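Local coordinates for periplasmic binding protein/LacI transcriptional regulator (Alkaliphilus metalliredigens, PDB 3CTP) that binds beta-D-xylulofuranose between the two lobes of its sensor domain and probably acts as a LacI-type transcriptional repressor that recognises DNA, at residues M162-L167 with K192-G197; K174-K179 with V230-I235; N224-I229 with R248-R253; V237-A242 with G265-F270. One frame throughout, in Å; residues are numbered along the deposited sequence.

Overall arrangement
All four contacts lie in the lobe built round the four-stranded parallel sheet, and contact 2 joins two neighbouring strands. Contact 1 packs helices 156-169 and 185-200 on one side of that sheet; its centre and that of contact 2 are about 12 Å apart, and the two touch where Phe-194 CZ meets Ile-175 CG2 at 3.4 Å. Contact 3, beyond the side bearing Leu-176 and Ile-235, meets contact 2 through Ile-229. Contact 4, its centre about 15 Å from that of contact 2, lies at the C-terminal ends of strands 234-237 and 262-264, where the sugar binds; the sodium ion is about 14 Å from the Val-237 side chain. Contacts 3 and 4 share helix 240-252, and both reach the second subunit.

Contact 1 (M162-L167 with K192-G197); sequences MAFDHL and KGFLDG
The ring of Phe-194 presents a face to the edge of Phe-164, Phe-164 CD1 standing 4.0 Å above the centre of the Phe-194 ring, while Ala-163 C and Leu-167 CD1 approach the Phe-194 rim near its plane. The planes are 82° apart, a T-shaped pair; Phe-194 also stacks with Phe-236. One face of Phe-164 lies directly against the backbone of Gly-197, which has no side chain and whose O is 3.4 Å from Phe-164 CE2; Asp-165 OD1 is at the Phe-164 edge, in plane. Helices 156-169 and 185-200 flank strand 175-179 in sequence, an alpha-beta-alpha succession of the periplasmic-binding-protein fold, and pack on the same side of its sheet; their local axes come within 8.1 Å at -41°. With CG anti to the backbone N (chi1 176°), Phe-164 reaches across to Phe-194, its CB also 3.6 Å from Phe-194 CD1. An alanine in place of Phe-164 is likely to leave a gap between Gly-197 and the Phe-194 face. A water donates to Gly-197 O and, weakly, to Asp-165 OD1.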
loop_
_atom_site.group_PDB
_atom_site.type_symbol
_atom_site.label_atom_id
_atom_site.label_comp_id
_atom_site.label_asym_id
_atom_site.label_seq_id
_atom_site.Cartn_x
_atom_site.Cartn_y
_atom_site.Cartn_z
ATOM N N MET A 162 -3.735 -24.210 10.843
ATOM C CA MET A 162 -3.822 -23.460 12.123
ATOM C C MET A 162 -5.086 -22.619 12.121
ATOM O O MET A 162 -5.749 -22.428 13.156
ATOM C CB MET A 162 -2.636 -22.486 12.339
ATOM C CG MET A 162 -1.297 -23.083 12.678
ATOM S SD MET A 162 -0.021 -21.760 12.777
ATOM C CE MET A 162 1.360 -22.821 12.417
ATOM N N ALA A 163 -5.387 -22.020 10.978
ATOM C CA ALA A 163 -6.588 -21.191 10.905
ATOM C C ALA A 163 -7.829 -22.015 11.144
ATOM O O ALA A 163 -8.727 -21.585 11.870
ATOM C CB ALA A 163 -6.668 -20.478 9.545
ATOM N N PHE A 164 -7.881 -23.221 10.570
ATOM C CA PHE A 164 -9.064 -24.042 10.836
ATOM C C PHE A 164 -9.139 -24.404 12.314
ATOM O O PHE A 164 -10.204 -24.323 12.942
ATOM C CB PHE A 164 -9.028 -25.365 10.053
ATOM C CG PHE A 164 -10.184 -26.233 10.399
ATOM C CD1 PHE A 164 -11.397 -26.026 9.790
ATOM C CD2 PHE A 164 -10.091 -27.174 11.429
ATOM C CE1 PHE A 164 -12.515 -26.787 10.143
ATOM C CE2 PHE A 164 -11.220 -27.941 11.786
ATOM C CZ PHE A 164 -12.408 -27.741 11.150
ATOM N N ASP A 165 -8.009 -24.868 12.845
ATOM C CA ASP A 165 -7.982 -25.357 14.241
ATOM C C ASP A 165 -8.433 -24.226 15.167
ATOM O O ASP A 165 -9.140 -24.460 16.158
ATOM C CB ASP A 165 -6.567 -25.784 14.644
ATOM C CG ASP A 165 -6.142 -27.090 13.999
ATOM O OD1 ASP A 165 -7.015 -27.801 13.459
ATOM O OD2 ASP A 165 -4.940 -27.386 14.051
ATOM N N HIS A 166 -8.044 -22.990 14.848
ATOM C CA HIS A 166 -8.419 -21.869 15.726
ATOM C C HIS A 166 -9.930 -21.618 15.671
ATOM O O HIS A 166 -10.587 -21.484 16.712
ATOM C CB HIS A 166 -7.609 -20.619 15.359
ATOM C CG HIS A 166 -7.923 -19.421 16.200
ATOM N ND1 HIS A 166 -7.664 -19.369 17.553
ATOM C CD2 HIS A 166 -8.451 -18.218 15.865
ATOM C CE1 HIS A 166 -8.052 -18.188 18.027
ATOM N NE2 HIS A 166 -8.516 -17.467 17.016
ATOM N N LEU A 167 -10.504 -21.561 14.469
ATOM C CA LEU A 167 -11.952 -21.360 14.376
ATOM C C LEU A 167 -12.683 -22.495 15.086
ATOM O O LEU A 167 -13.640 -22.274 15.825
ATOM C CB LEU A 167 -12.430 -21.297 12.934
ATOM C CG LEU A 167 -11.971 -20.037 12.204
ATOM C CD1 LEU A 167 -12.524 -20.096 10.795
ATOM C CD2 LEU A 167 -12.466 -18.774 12.911
ATOM N N LYS A 192 -5.805 -26.057 1.132
ATOM C CA LYS A 192 -5.642 -27.490 1.378
ATOM C C LYS A 192 -5.446 -27.761 2.877
ATOM O O LYS A 192 -5.993 -28.736 3.423
ATOM C CB LYS A 192 -4.439 -27.992 0.588
ATOM C CG LYS A 192 -4.356 -29.522 0.575
ATOM C CD LYS A 192 -5.693 -30.115 0.163
ATOM C CE LYS A 192 -5.720 -31.628 0.354
ATOM N NZ LYS A 192 -7.078 -32.190 0.141
ATOM N N GLY A 193 -4.682 -26.912 3.561
ATOM C CA GLY A 193 -4.462 -27.162 5.000
ATOM C C GLY A 193 -5.760 -26.972 5.758
ATOM O O GLY A 193 -6.069 -27.713 6.702
ATOM N N PHE A 194 -6.528 -25.960 5.357
ATOM C CA PHE A 194 -7.801 -25.677 6.033
ATOM C C PHE A 194 -8.770 -26.838 5.822
ATOM O O PHE A 194 -9.408 -27.318 6.773
ATOM C CB PHE A 194 -8.366 -24.380 5.438
ATOM C CG PHE A 194 -9.486 -23.775 6.243
ATOM C CD1 PHE A 194 -9.216 -22.978 7.340
ATOM C CD2 PHE A 194 -10.794 -23.957 5.843
ATOM C CE1 PHE A 194 -10.260 -22.371 8.068
ATOM C CE2 PHE A 194 -11.836 -23.372 6.541
ATOM C CZ PHE A 194 -11.575 -22.582 7.667
ATOM N N LEU A 195 -8.865 -27.296 4.574
ATOM C CA LEU A 195 -9.771 -28.391 4.229
ATOM C C LEU A 195 -9.347 -29.681 4.923
ATOM O O LEU A 195 -10.198 -30.404 5.461
ATOM C CB LEU A 195 -9.796 -28.561 2.710
ATOM C CG LEU A 195 -10.642 -29.717 2.191
ATOM C CD1 LEU A 195 -12.110 -29.625 2.655
ATOM C CD2 LEU A 195 -10.507 -29.747 0.658
ATOM N N ASP A 196 -8.042 -29.959 4.950
ATOM C CA ASP A 196 -7.591 -31.182 5.638
ATOM C C ASP A 196 -7.997 -31.121 7.118
ATOM O O ASP A 196 -8.345 -32.137 7.720
ATOM C CB ASP A 196 -6.072 -31.392 5.528
ATOM C CG ASP A 196 -5.638 -31.796 4.140
ATOM O OD1 ASP A 196 -6.524 -32.135 3.317
ATOM O OD2 ASP A 196 -4.401 -31.756 3.869
ATOM N N GLY A 197 -7.908 -29.938 7.721
ATOM C CA GLY A 197 -8.376 -29.794 9.107
ATOM C C GLY A 197 -9.853 -30.120 9.261
ATOM O O GLY A 197 -10.261 -30.839 10.188
HETATM O O HOH W 1 -8.677 -30.642 12.557
#

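Contact 2 (K174-K179 with V230-I235); sequences KILHIK and VNYDGI. With NA (sodium ion), chain D.
Lys-174 O accepts a 2.7 Å hydrogen bond from Asp-233 N and a weak one from Gly-234 N, while Lys-174 N gives a nearly straight bond (176°) to Asp-233 OD2, which it meets from above the carboxylate plane. Asp-233 thus engages both polar backbone atoms of Lys-174, and its OD2 also accepts from Arg-173 N. Leu-176 N donates to Gly-234 O at 3.1 Å, setting the parallel register of strands 175-179 and 234-237. Leu-176 CB sits over the centre of the Tyr-232 ring, 3.7 Å from the centroid, in a CH-pi contact; with CG anti to the backbone N (chi1 172°), CD2 comes alongside the ring and packs on Ile-235 CG2. The turn before strand 234-237 binds a sodium ion directly through Val-230 O and Tyr-232 O, both at 2.4 Å, with two waters and Glu-260 O completing the site. Tyr-232 OH is hydrogen-bonded to Asp-206, at the start of strand 206-209 on the other side of 175-179. One of the sodium's waters donates to Asp-233 OD1 at 2.9 Å. The carboxylate therefore links the strand pairing to the metal's water shell, and its charge would probably help balance the cation, which the protein binds through neutral carbonyl oxygens.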
loop_
_atom_site.group_PDB
_atom_site.type_symbol
_atom_site.label_atom_id
_atom_site.label_comp_id
_atom_site.label_asym_id
_atom_site.label_seq_id
_atom_site.Cartn_x
_atom_site.Cartn_y
_atom_site.Cartn_z
ATOM N N LYS A 174 -20.268 -23.988 11.396
ATOM C CA LYS A 174 -20.644 -23.546 10.064
ATOM C C LYS A 174 -19.532 -22.619 9.608
ATOM O O LYS A 174 -19.435 -21.506 10.082
ATOM C CB LYS A 174 -21.948 -22.769 10.096
ATOM C CG LYS A 174 -23.171 -23.600 10.548
ATOM C CD LYS A 174 -24.358 -22.688 10.861
ATOM C CE LYS A 174 -25.586 -23.492 11.302
ATOM N NZ LYS A 174 -26.778 -22.604 11.445
ATOM N N ILE A 175 -18.709 -23.089 8.678
ATOM C CA ILE A 175 -17.474 -22.372 8.321
ATOM C C ILE A 175 -17.369 -22.111 6.829
ATOM O O ILE A 175 -17.686 -22.993 6.024
ATOM C CB ILE A 175 -16.277 -23.189 8.815
ATOM C CG1 ILE A 175 -16.263 -23.156 10.347
ATOM C CG2 ILE A 175 -14.946 -22.682 8.225
ATOM C CD1 ILE A 175 -15.263 -24.141 10.968
ATOM N N LEU A 176 -16.915 -20.894 6.489
ATOM C CA LEU A 176 -16.679 -20.494 5.106
ATOM C C LEU A 176 -15.204 -20.197 4.948
ATOM O O LEU A 176 -14.598 -19.554 5.827
ATOM C CB LEU A 176 -17.433 -19.185 4.843
ATOM C CG LEU A 176 -17.176 -18.466 3.513
ATOM C CD1 LEU A 176 -17.612 -19.319 2.334
ATOM C CD2 LEU A 176 -17.928 -17.144 3.477
ATOM N N HIS A 177 -14.627 -20.619 3.828
ATOM C CA HIS A 177 -13.269 -20.149 3.471
ATOM C C HIS A 177 -13.386 -19.371 2.165
ATOM O O HIS A 177 -13.862 -19.908 1.159
ATOM C CB HIS A 177 -12.290 -21.321 3.321
ATOM C CG HIS A 177 -10.948 -20.924 2.781
ATOM N ND1 HIS A 177 -10.335 -19.742 3.132
ATOM C CD2 HIS A 177 -10.099 -21.552 1.933
ATOM C CE1 HIS A 177 -9.158 -19.653 2.511
ATOM N NE2 HIS A 177 -8.989 -20.744 1.791
ATOM N N ILE A 178 -13.016 -18.088 2.221
ATOM C CA ILE A 178 -12.894 -17.282 1.018
ATOM C C ILE A 178 -11.469 -17.513 0.548
ATOM O O ILE A 178 -10.507 -17.040 1.190
ATOM C CB ILE A 178 -13.170 -15.817 1.308
ATOM C CG1 ILE A 178 -14.651 -15.718 1.728
ATOM C CG2 ILE A 178 -12.905 -14.960 0.038
ATOM C CD1 ILE A 178 -15.135 -14.335 2.150
ATOM N N LYS A 179 -11.348 -18.317 -0.511
ATOM C CA LYS A 179 -10.035 -18.744 -1.007
ATOM C C LYS A 179 -9.534 -17.861 -2.119
ATOM O O LYS A 179 -10.299 -17.132 -2.763
ATOM C CB LYS A 179 -10.056 -20.223 -1.433
ATOM C CG LYS A 179 -10.835 -20.500 -2.660
ATOM C CD LYS A 179 -10.726 -22.031 -3.085
ATOM C CE LYS A 179 -9.346 -22.425 -3.512
ATOM N NZ LYS A 179 -8.869 -21.791 -4.785
ATOM N N VAL A 230 -23.610 -13.719 7.115
ATOM C CA VAL A 230 -23.698 -13.605 8.559
ATOM C C VAL A 230 -24.092 -14.942 9.179
ATOM O O VAL A 230 -23.880 -15.156 10.378
ATOM C CB VAL A 230 -24.702 -12.519 9.004
ATOM C CG1 VAL A 230 -26.112 -12.930 8.655
ATOM C CG2 VAL A 230 -24.577 -12.275 10.519
ATOM N N ASN A 231 -24.649 -15.856 8.382
ATOM C CA ASN A 231 -25.119 -17.129 8.940
ATOM C C ASN A 231 -23.991 -18.097 9.306
ATOM O O ASN A 231 -24.215 -19.083 10.022
ATOM C CB ASN A 231 -26.095 -17.828 7.984
ATOM C CG ASN A 231 -27.428 -17.119 7.907
ATOM O OD1 ASN A 231 -27.821 -16.416 8.839
ATOM N ND2 ASN A 231 -28.124 -17.288 6.791
ATOM N N TYR A 232 -22.786 -17.838 8.796
ATOM C CA TYR A 232 -21.639 -18.663 9.178
ATOM C C TYR A 232 -21.197 -18.347 10.603
ATOM O O TYR A 232 -21.412 -17.234 11.080
ATOM C CB TYR A 232 -20.455 -18.424 8.216
ATOM C CG TYR A 232 -20.736 -18.987 6.825
ATOM C CD1 TYR A 232 -20.615 -20.342 6.579
ATOM C CD2 TYR A 232 -21.168 -18.157 5.787
ATOM C CE1 TYR A 232 -20.879 -20.879 5.313
ATOM C CE2 TYR A 232 -21.458 -18.671 4.526
ATOM C CZ TYR A 232 -21.306 -20.040 4.297
ATOM O OH TYR A 232 -21.577 -20.586 3.065
ATOM N N ASP A 233 -20.573 -19.319 11.267
ATOM C CA ASP A 233 -19.973 -19.089 12.584
ATOM C C ASP A 233 -18.614 -18.406 12.419
ATOM O O ASP A 233 -18.241 -17.549 13.226
ATOM C CB ASP A 233 -19.732 -20.420 13.335
ATOM C CG ASP A 233 -21.011 -21.178 13.653
ATOM O OD1 ASP A 233 -22.069 -20.537 13.808
ATOM O OD2 ASP A 233 -20.934 -22.430 13.753
ATOM N N GLY A 234 -17.862 -18.816 11.399
ATOM C CA GLY A 234 -16.503 -18.310 11.237
ATOM C C GLY A 234 -16.138 -18.277 9.764
ATOM O O GLY A 234 -16.619 -19.102 8.983
ATOM N N ILE A 235 -15.257 -17.350 9.407
ATOM C CA ILE A 235 -14.805 -17.214 8.022
ATOM C C ILE A 235 -13.294 -17.093 8.035
ATOM O O ILE A 235 -12.751 -16.266 8.786
ATOM C CB ILE A 235 -15.375 -15.923 7.405
ATOM C CG1 ILE A 235 -16.902 -15.945 7.441
ATOM C CG2 ILE A 235 -14.913 -15.791 5.937
ATOM C CD1 ILE A 235 -17.528 -14.622 7.025
HETATM NA NA NA D . -23.151 -16.157 12.398
HETATM O O HOH W 2 -23.188 -17.866 13.860
HETATM O O HOH W 3 -25.237 -15.874 13.167
#

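Contact 3 (N224-I229 with R248-R253); sequences NSMKDI and RALKKR
Met-226 opens the contact between the segment that leads into the beta-alpha unit 234-237/240-252 of the periplasmic-binding-protein fold and the C-terminal end of that unit's helix. Its CG is anti to the backbone N (chi1 -173°), and the chain then bends so that CE meets Ala-249 CB at 3.8 Å and Leu-250 CD2 at 3.5 Å. The thioether crosses Leu-250 at about a right angle, while the Met-226 CG slides past the aliphatic part of Arg-253, 3.9 Å from its CD. The Arg-253 guanidinium is modelled with a face turned to the Lys-227 backbone, but its end comes too close to Lys-227 CB, so this placement is doubtful. Farther on, Ile-229 approaches the buried side of the helix. Leu-250 also packs on Val-255, Ile-257 and Val-261, whereas Arg-248 and Lys-252 form salt bridges with Glu-273 and Glu-321 of the second subunit. The methyl Ile-229 CG2 rests 3.8 Å from Leu-250 CD2, the same branch that Met-226 touches.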
loop_
_atom_site.group_PDB
_atom_site.type_symbol
_atom_site.label_atom_id
_atom_site.label_comp_id
_atom_site.label_asym_id
_atom_site.label_seq_id
_atom_site.Cartn_x
_atom_site.Cartn_y
_atom_site.Cartn_z
ATOM N N ASN A 224 -22.528 -12.205 -4.308
ATOM C CA ASN A 224 -23.905 -12.639 -4.505
ATOM C C ASN A 224 -24.349 -13.281 -3.204
ATOM O O ASN A 224 -23.579 -14.036 -2.617
ATOM C CB ASN A 224 -23.952 -13.688 -5.603
ATOM C CG ASN A 224 -25.362 -14.082 -5.958
ATOM O OD1 ASN A 224 -26.181 -13.225 -6.274
ATOM N ND2 ASN A 224 -25.652 -15.385 -5.917
ATOM N N SER A 225 -25.564 -12.996 -2.750
ATOM C CA SER A 225 -26.054 -13.627 -1.505
ATOM C C SER A 225 -25.215 -13.230 -0.301
ATOM O O SER A 225 -25.034 -14.005 0.649
ATOM C CB SER A 225 -26.080 -15.146 -1.635
ATOM O OG SER A 225 -27.230 -15.567 -2.362
ATOM N N MET A 226 -24.706 -12.007 -0.333
ATOM C CA MET A 226 -23.993 -11.449 0.805
ATOM C C MET A 226 -24.854 -11.560 2.059
ATOM O O MET A 226 -24.348 -11.717 3.166
ATOM C CB MET A 226 -23.669 -9.980 0.523
ATOM C CG MET A 226 -22.789 -9.299 1.549
ATOM S SD MET A 226 -21.104 -9.905 1.634
ATOM C CE MET A 226 -20.892 -9.832 3.428
ATOM N N LYS A 227 -26.169 -11.482 1.890
ATOM C CA LYS A 227 -27.075 -11.505 3.056
ATOM C C LYS A 227 -26.977 -12.796 3.890
ATOM O O LYS A 227 -27.366 -12.816 5.068
ATOM C CB LYS A 227 -28.515 -11.271 2.602
ATOM C CG LYS A 227 -29.149 -12.468 1.918
ATOM C CD LYS A 227 -30.617 -12.176 1.552
ATOM C CE LYS A 227 -31.097 -13.063 0.416
ATOM N NZ LYS A 227 -32.473 -12.674 -0.036
ATOM N N ASP A 228 -26.454 -13.862 3.288
ATOM C CA ASP A 228 -26.358 -15.155 3.955
ATOM C C ASP A 228 -25.030 -15.323 4.718
ATOM O O ASP A 228 -24.869 -16.279 5.479
ATOM C CB ASP A 228 -26.433 -16.294 2.930
ATOM C CG ASP A 228 -27.781 -16.388 2.237
ATOM O OD1 ASP A 228 -28.785 -15.852 2.762
ATOM O OD2 ASP A 228 -27.829 -17.018 1.156
ATOM N N ILE A 229 -24.071 -14.422 4.508
ATOM C CA ILE A 229 -22.722 -14.646 5.046
ATOM C C ILE A 229 -22.736 -14.564 6.565
ATOM O O ILE A 229 -21.972 -15.254 7.243
ATOM C CB ILE A 229 -21.735 -13.620 4.442
ATOM C CG1 ILE A 229 -21.651 -13.802 2.923
ATOM C CG2 ILE A 229 -20.361 -13.683 5.098
ATOM C CD1 ILE A 229 -21.041 -15.117 2.469
ATOM N N ARG A 248 -15.639 -5.031 5.788
ATOM C CA ARG A 248 -16.318 -3.773 5.402
ATOM C C ARG A 248 -17.727 -4.076 4.911
ATOM O O ARG A 248 -18.699 -3.385 5.278
ATOM C CB ARG A 248 -15.546 -3.060 4.287
ATOM C CG ARG A 248 -16.417 -2.082 3.421
ATOM C CD ARG A 248 -15.535 -1.434 2.335
ATOM N NE ARG A 248 -16.214 -0.438 1.504
ATOM C CZ ARG A 248 -16.769 -0.711 0.332
ATOM N NH1 ARG A 248 -16.750 -1.951 -0.131
ATOM N NH2 ARG A 248 -17.341 0.262 -0.379
ATOM N N ALA A 249 -17.845 -5.117 4.090
ATOM C CA ALA A 249 -19.160 -5.509 3.565
ATOM C C ALA A 249 -20.082 -5.951 4.680
ATOM O O ALA A 249 -21.261 -5.609 4.682
ATOM C CB ALA A 249 -19.028 -6.605 2.538
ATOM N N LEU A 250 -19.561 -6.735 5.617
ATOM C CA LEU A 250 -20.373 -7.184 6.764
ATOM C C LEU A 250 -20.808 -5.997 7.616
ATOM O O LEU A 250 -21.989 -5.911 8.025
ATOM C CB LEU A 250 -19.576 -8.193 7.608
ATOM C CG LEU A 250 -19.394 -9.578 6.974
ATOM C CD1 LEU A 250 -18.356 -10.398 7.715
ATOM C CD2 LEU A 250 -20.724 -10.349 6.904
ATOM N N LYS A 251 -19.880 -5.066 7.877
ATOM C CA LYS A 251 -20.214 -3.875 8.682
ATOM C C LYS A 251 -21.329 -3.050 8.017
ATOM O O LYS A 251 -22.223 -2.509 8.709
ATOM C CB LYS A 251 -18.963 -2.998 8.897
ATOM C CG LYS A 251 -17.960 -3.547 9.903
ATOM C CD LYS A 251 -16.676 -2.719 9.843
ATOM C CE LYS A 251 -15.654 -3.153 10.878
ATOM N NZ LYS A 251 -14.480 -2.210 10.879
ATOM N N LYS A 252 -21.287 -2.930 6.693
ATOM C CA LYS A 252 -22.309 -2.156 5.976
ATOM C C LYS A 252 -23.696 -2.755 6.205
ATOM O O LYS A 252 -24.712 -2.051 6.108
ATOM C CB LYS A 252 -22.014 -2.114 4.482
ATOM C CG LYS A 252 -20.784 -1.311 4.085
ATOM C CD LYS A 252 -20.889 0.132 4.536
ATOM C CE LYS A 252 -19.985 1.031 3.708
ATOM N NZ LYS A 252 -19.732 2.333 4.391
ATOM N N ARG A 253 -23.743 -4.046 6.510
ATOM C CA ARG A 253 -25.021 -4.726 6.717
ATOM C C ARG A 253 -25.361 -4.779 8.199
ATOM O O ARG A 253 -26.290 -5.470 8.591
ATOM C CB ARG A 253 -24.992 -6.164 6.199
ATOM C CG ARG A 253 -24.106 -6.461 5.025
ATOM C CD ARG A 253 -24.902 -6.967 3.840
ATOM N NE ARG A 253 -26.064 -7.772 4.200
ATOM C CZ ARG A 253 -27.123 -7.926 3.408
ATOM N NH1 ARG A 253 -27.151 -7.334 2.221
ATOM N NH2 ARG A 253 -28.150 -8.667 3.797
#

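Contact 4 (V237-A242 with G265-F270); sequences VFNDIA and GFDNSF. With XLF (beta-D-xylulofuranose), chain C.
This is a polar, buried contact between the strand-to-helix junction 237-242 and the loop 265-270, at the C-terminal ends of adjacent parallel strands, where both line the sugar pocket. Asp-240, in the first turn of helix 240-252, extends its carboxylate into the 265-270 loop. OD2 accepts from Ser-269 N at 3.0 Å, on the anti side and 17° out of the carboxylate plane, and takes a second bond from a water that also donates to Ser-269 O; OD1 is bonded to Thr-281. A weak bond from Asp-240 N to Phe-266 O adds to the join. A leucine in place of Asp-240 would probably leave Ser-269 N and Thr-281 without their acceptor and let the loop shift. Asn-239 caps the helix through OD1, 2.8 Å from Ala-242 N; chi1 of 69° sets CG between the backbone N and carbonyl carbon, and ND2 donates to the sugar's O5 at 3.1 Å. Asp-267 takes the sugar's O2 on OD1 and its O1 on OD2, each at 2.6 Å, while Gln-284 also donates to OD1. Two hydroxyl donors thus meet one carboxylate and a ring oxygen meets an amide N-H, a complementary pattern that probably selects for the position of these sugar oxygens.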
loop_
_atom_site.group_PDB
_atom_site.type_symbol
_atom_site.label_atom_id
_atom_site.label_comp_id
_atom_site.label_asym_id
_atom_site.label_seq_id
_atom_site.Cartn_x
_atom_site.Cartn_y
_atom_site.Cartn_z
ATOM N N VAL A 237 -10.359 -15.940 5.591
ATOM C CA VAL A 237 -10.130 -15.247 4.323
ATOM C C VAL A 237 -8.659 -15.337 3.945
ATOM O O VAL A 237 -7.777 -15.229 4.802
ATOM C CB VAL A 237 -10.543 -13.759 4.412
ATOM C CG1 VAL A 237 -10.500 -13.142 3.006
ATOM C CG2 VAL A 237 -11.948 -13.622 5.009
ATOM N N PHE A 238 -8.390 -15.551 2.662
ATOM C CA PHE A 238 -7.037 -15.932 2.237
ATOM C C PHE A 238 -5.938 -14.930 2.546
ATOM O O PHE A 238 -4.761 -15.315 2.592
ATOM C CB PHE A 238 -7.014 -16.306 0.738
ATOM C CG PHE A 238 -7.283 -15.140 -0.197
ATOM C CD1 PHE A 238 -6.221 -14.412 -0.741
ATOM C CD2 PHE A 238 -8.580 -14.820 -0.583
ATOM C CE1 PHE A 238 -6.488 -13.369 -1.604
ATOM C CE2 PHE A 238 -8.846 -13.784 -1.460
ATOM C CZ PHE A 238 -7.790 -13.060 -1.975
ATOM N N ASN A 239 -6.262 -13.643 2.699
ATOM C CA ASN A 239 -5.255 -12.720 3.228
ATOM C C ASN A 239 -5.896 -11.566 3.942
ATOM O O ASN A 239 -7.127 -11.456 3.972
ATOM C CB ASN A 239 -4.233 -12.264 2.156
ATOM C CG ASN A 239 -4.827 -11.366 1.115
ATOM O OD1 ASN A 239 -5.891 -10.802 1.309
ATOM N ND2 ASN A 239 -4.127 -11.219 -0.032
ATOM N N ASP A 240 -5.074 -10.764 4.615
ATOM C CA ASP A 240 -5.616 -9.729 5.483
ATOM C C ASP A 240 -6.314 -8.614 4.715
ATOM O O ASP A 240 -7.330 -8.102 5.172
ATOM C CB ASP A 240 -4.534 -9.100 6.378
ATOM C CG ASP A 240 -4.034 -10.044 7.453
ATOM O OD1 ASP A 240 -4.666 -11.091 7.714
ATOM O OD2 ASP A 240 -2.986 -9.705 8.063
ATOM N N ILE A 241 -5.757 -8.216 3.570
ATOM C CA ILE A 241 -6.406 -7.119 2.813
ATOM C C ILE A 241 -7.762 -7.576 2.246
ATOM O O ILE A 241 -8.743 -6.819 2.278
ATOM C CB ILE A 241 -5.441 -6.499 1.749
ATOM C CG1 ILE A 241 -6.085 -5.283 1.075
ATOM C CG2 ILE A 241 -4.981 -7.541 0.760
ATOM C CD1 ILE A 241 -6.281 -4.119 2.029
ATOM N N ALA A 242 -7.851 -8.819 1.773
ATOM C CA ALA A 242 -9.163 -9.332 1.358
ATOM C C ALA A 242 -10.105 -9.412 2.576
ATOM O O ALA A 242 -11.295 -9.109 2.497
ATOM C CB ALA A 242 -8.992 -10.710 0.706
ATOM N N GLY A 265 -7.789 -13.892 9.102
ATOM C CA GLY A 265 -7.130 -13.634 7.802
ATOM C C GLY A 265 -5.804 -14.370 7.676
ATOM O O GLY A 265 -5.599 -15.435 8.285
ATOM N N PHE A 266 -4.888 -13.800 6.875
ATOM C CA PHE A 266 -3.554 -14.360 6.757
ATOM C C PHE A 266 -2.620 -13.253 6.322
ATOM O O PHE A 266 -2.964 -12.494 5.417
ATOM C CB PHE A 266 -3.534 -15.455 5.670
ATOM C CG PHE A 266 -2.460 -16.516 5.859
ATOM C CD1 PHE A 266 -2.808 -17.792 6.299
ATOM C CD2 PHE A 266 -1.142 -16.268 5.515
ATOM C CE1 PHE A 266 -1.842 -18.788 6.440
ATOM C CE2 PHE A 266 -0.170 -17.252 5.660
ATOM C CZ PHE A 266 -0.526 -18.522 6.134
ATOM N N ASP A 267 -1.455 -13.189 6.968
ATOM C CA ASP A 267 -0.305 -12.338 6.624
ATOM C C ASP A 267 0.291 -11.659 7.867
ATOM O O ASP A 267 1.503 -11.524 7.981
ATOM C CB ASP A 267 -0.632 -11.161 5.707
ATOM C CG ASP A 267 -0.862 -11.560 4.260
ATOM O OD1 ASP A 267 -0.436 -12.668 3.831
ATOM O OD2 ASP A 267 -1.430 -10.701 3.532
ATOM N N ASN A 268 -0.583 -11.147 8.730
ATOM C CA ASN A 268 -0.180 -10.114 9.696
ATOM C C ASN A 268 0.431 -8.919 8.972
ATOM O O ASN A 268 1.522 -8.455 9.321
ATOM C CB ASN A 268 0.802 -10.646 10.743
ATOM C CG ASN A 268 0.924 -9.695 11.933
ATOM O OD1 ASN A 268 0.071 -8.824 12.125
ATOM N ND2 ASN A 268 2.000 -9.844 12.720
ATOM N N SER A 269 -0.295 -8.407 7.984
ATOM C CA SER A 269 0.080 -7.119 7.400
ATOM C C SER A 269 -0.582 -5.953 8.170
ATOM O O SER A 269 -1.469 -6.153 9.027
ATOM C CB SER A 269 -0.294 -7.061 5.919
ATOM O OG SER A 269 -1.706 -7.033 5.762
ATOM N N PHE A 270 -0.140 -4.728 7.903
ATOM C CA PHE A 270 -0.554 -3.668 8.803
ATOM C C PHE A 270 -2.044 -3.384 8.784
ATOM O O PHE A 270 -2.585 -2.816 9.733
ATOM C CB PHE A 270 0.274 -2.382 8.574
ATOM C CG PHE A 270 -0.036 -1.645 7.290
ATOM C CD1 PHE A 270 -1.180 -0.862 7.191
ATOM C CD2 PHE A 270 0.879 -1.649 6.227
ATOM C CE1 PHE A 270 -1.471 -0.118 6.008
ATOM C CE2 PHE A 270 0.615 -0.913 5.049
ATOM C CZ PHE A 270 -0.573 -0.150 4.944
HETATM O O4 XLF C . -0.068 -15.157 -2.411
HETATM C C4 XLF C . -0.478 -14.929 -1.060
HETATM C C5 XLF C . -1.858 -14.289 -1.103
HETATM O O5 XLF C . -1.672 -12.922 -0.721
HETATM C C3 XLF C . 0.405 -13.884 -0.397
HETATM O O3 XLF C . 1.276 -14.469 0.580
HETATM C C2 XLF C . -0.620 -12.985 0.239
HETATM O O2 XLF C . -1.128 -13.565 1.458
HETATM C C1 XLF C . -0.099 -11.584 0.486
HETATM O O1 XLF C . -1.170 -10.762 0.975
HETATM O O HOH W 4 -2.906 -8.218 10.333
HETATM O O HOH W 5 -2.493 -8.260 3.304
#